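Local atomic coordinates of lipoprotein (Bacillus anthracis, PDB entry 4JG9), a protein that is of unknown function but, as a putative bacterial lipoprotein, is probably anchored to the cell membrane and may bind lipid. Residues Leu149-Ser152 and Gly153-Leu157. Numbering follows the deposited sequence.
Sequences LPSS and GLWVL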
ATOM      1  N   LEU A 149      10.581  -8.038   0.859  1.00 43.30           N
ATOM      2  CA  LEU A 149       9.554  -8.934   0.323  1.00 42.00           C
ATOM      3  C   LEU A 149       9.034  -9.837   1.436  1.00 44.66           C
ATOM      4  O   LEU A 149       9.818 -10.360   2.234  1.00 46.03           O
ATOM      5  CB  LEU A 149      10.106  -9.806  -0.806  1.00 51.76           C
ATOM      6  CG  LEU A 149      10.243  -9.228  -2.221  1.00 56.20           C
ATOM      7  CD1 LEU A 149       8.996  -8.424  -2.555  1.00 56.85           C
ATOM      8  CD2 LEU A 149      11.503  -8.400  -2.373  1.00 54.23           C
ATOM      9  N   PRO A 150       7.709 -10.020   1.501  1.00 45.79           N
ATOM     10  CA  PRO A 150       7.074 -10.734   2.615  1.00 46.98           C
ATOM     11  C   PRO A 150       7.340 -12.233   2.679  1.00 49.69           C
ATOM     12  O   PRO A 150       7.211 -12.796   3.763  1.00 53.13           O
ATOM     13  CB  PRO A 150       5.575 -10.482   2.394  1.00 47.99           C
ATOM     14  CG  PRO A 150       5.445 -10.135   0.951  1.00 47.87           C
ATOM     15  CD  PRO A 150       6.724  -9.445   0.567  1.00 46.09           C
ATOM     16  N   SER A 151       7.697 -12.879   1.575  1.00 50.98           N
ATOM     17  CA  SER A 151       7.947 -14.317   1.640  1.00 48.29           C
ATOM     18  C   SER A 151       8.912 -14.741   0.554  1.00 49.96           C
ATOM     19  O   SER A 151       9.084 -14.031  -0.434  1.00 53.16           O
ATOM     20  CB  SER A 151       6.643 -15.117   1.533  1.00 48.74           C
ATOM     21  OG  SER A 151       6.124 -15.083   0.214  1.00 48.90           O
ATOM     22  N   SER A 152       9.534 -15.903   0.740  1.00 51.58           N
ATOM     23  CA  SER A 152      10.540 -16.389  -0.194  1.00 51.34           C
ATOM     24  C   SER A 152       9.912 -16.993  -1.443  1.00 53.45           C
ATOM     25  O   SER A 152       8.872 -17.649  -1.372  1.00 56.60           O
ATOM     26  CB  SER A 152      11.430 -17.431   0.474  1.00 46.64           C
ATOM     27  OG  SER A 152      10.712 -18.628   0.703  1.00 53.62           O
ATOM     28  N   GLY A 153      10.577 -16.789  -2.576  1.00 48.43           N
ATOM     29  CA  GLY A 153      10.106 -17.292  -3.850  1.00 41.39           C
ATOM     30  C   GLY A 153      10.419 -16.299  -4.949  1.00 47.01           C
ATOM     31  O   GLY A 153      11.166 -15.346  -4.735  1.00 46.06           O
ATOM     32  N   LEU A 154       9.818 -16.496  -6.117  1.00 48.37           N
ATOM     33  CA  LEU A 154      10.004 -15.572  -7.226  1.00 45.27           C
ATOM     34  C   LEU A 154       8.964 -14.450  -7.161  1.00 47.64           C
ATOM     35  O   LEU A 154       7.782 -14.670  -6.839  1.00 47.98           O
ATOM     36  CB  LEU A 154       9.916 -16.313  -8.562  1.00 44.57           C
ATOM     37  CG  LEU A 154      10.982 -17.392  -8.846  1.00 47.99           C
ATOM     38  CD1 LEU A 154      10.674 -18.176 -10.112  1.00 42.78           C
ATOM     39  CD2 LEU A 154      12.348 -16.752  -8.966  1.00 45.22           C
ATOM     40  N   TRP A 155       9.436 -13.239  -7.441  1.00 44.61           N
ATOM     41  CA  TRP A 155       8.625 -12.036  -7.450  1.00 41.55           C
ATOM     42  C   TRP A 155       8.920 -11.287  -8.731  1.00 45.09           C
ATOM     43  O   TRP A 155      10.081 -11.168  -9.125  1.00 49.16           O
ATOM     44  CB  TRP A 155       8.991 -11.137  -6.266  1.00 41.77           C
ATOM     45  CG  TRP A 155       8.577 -11.689  -4.933  1.00 41.93           C
ATOM     46  CD1 TRP A 155       9.247 -12.613  -4.186  1.00 44.48           C
ATOM     47  CD2 TRP A 155       7.395 -11.350  -4.189  1.00 37.63           C
ATOM     48  NE1 TRP A 155       8.551 -12.874  -3.024  1.00 47.34           N
ATOM     49  CE2 TRP A 155       7.413 -12.111  -3.005  1.00 42.88           C
ATOM     50  CE3 TRP A 155       6.323 -10.478  -4.415  1.00 42.74           C
ATOM     51  CZ2 TRP A 155       6.403 -12.024  -2.042  1.00 48.93           C
ATOM     52  CZ3 TRP A 155       5.313 -10.392  -3.460  1.00 41.15           C
ATOM     53  CH2 TRP A 155       5.358 -11.159  -2.291  1.00 43.07           C
ATOM     54  N   VAL A 156       7.879 -10.785  -9.386  1.00 47.23           N
ATOM     55  CA  VAL A 156       8.075  -9.895 -10.518  1.00 45.81           C
ATOM     56  C   VAL A 156       8.011  -8.448 -10.037  1.00 46.58           C
ATOM     57  O   VAL A 156       7.156  -8.084  -9.218  1.00 44.98           O
ATOM     58  CB  VAL A 156       7.065 -10.144 -11.660  1.00 46.80           C
ATOM     59  CG1 VAL A 156       5.623  -9.899 -11.186  1.00 47.98           C
ATOM     60  CG2 VAL A 156       7.406  -9.273 -12.888  1.00 40.29           C
ATOM     61  N   LEU A 157       8.935  -7.632 -10.524  1.00 46.91           N
ATOM     62  CA  LEU A 157       8.968  -6.227 -10.159  1.00 45.74           C
ATOM     63  C   LEU A 157       8.507  -5.364 -11.331  1.00 47.56           C
ATOM     64  O   LEU A 157       9.227  -5.229 -12.316  1.00 50.43           O
ATOM     65  CB  LEU A 157      10.387  -5.845  -9.768  1.00 43.09           C
ATOM     66  CG  LEU A 157      10.789  -5.944  -8.299  1.00 45.38           C
ATOM     67  CD1 LEU A 157      10.298  -7.214  -7.676  1.00 40.72           C
ATOM     68  CD2 LEU A 157      12.308  -5.858  -8.186  1.00 45.41           C
TER
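Trp155 turns its indole back against the loop that leads into its own strand: CG sits beside the backbone N and anti to the carbonyl carbon (chi1 -70°), and chi2 of 82° turns the indole plane nearly at right angles to the plane of CA, CB and CG. Leu149 CG likewise lies beside its backbone N, anti to the carbonyl carbon, which lays its branch over one face of that ring. Leu149 CG stands 3.9 Å from the centroid of the five-membered ring of Trp155, almost exactly on the ring normal, a CH-pi contact, while Leu149 CD1 reaches Trp155 CD2 at 3.7 Å, toward the fused bond. Pro150 comes in obliquely at the far end of the indole, its CG 3.4 Å from Trp155 CH2. The pyrrole edge is used differently. Trp155 NE1 donates to Ser151 O at 2.9 Å with an N-H...O angle of 152°; the oxygen lies near the ring plane, so this bond helps fix the rotation of the indole and satisfies its one polar atom. Ser151 OG passes 3.8 Å from Trp155 CZ2, but its hydrogen-bond partners are Lys110 NZ of the same chain and Thr37 O of the second subunit. Gly153 adopts a backbone shape suited to glycine as the loop enters the strand. This is local packing at a loop-to-strand junction, where the connection from strand 142-147 folds over a tryptophan of strand 153-161, linking the two antiparallel sheets of this DUF4871 domain.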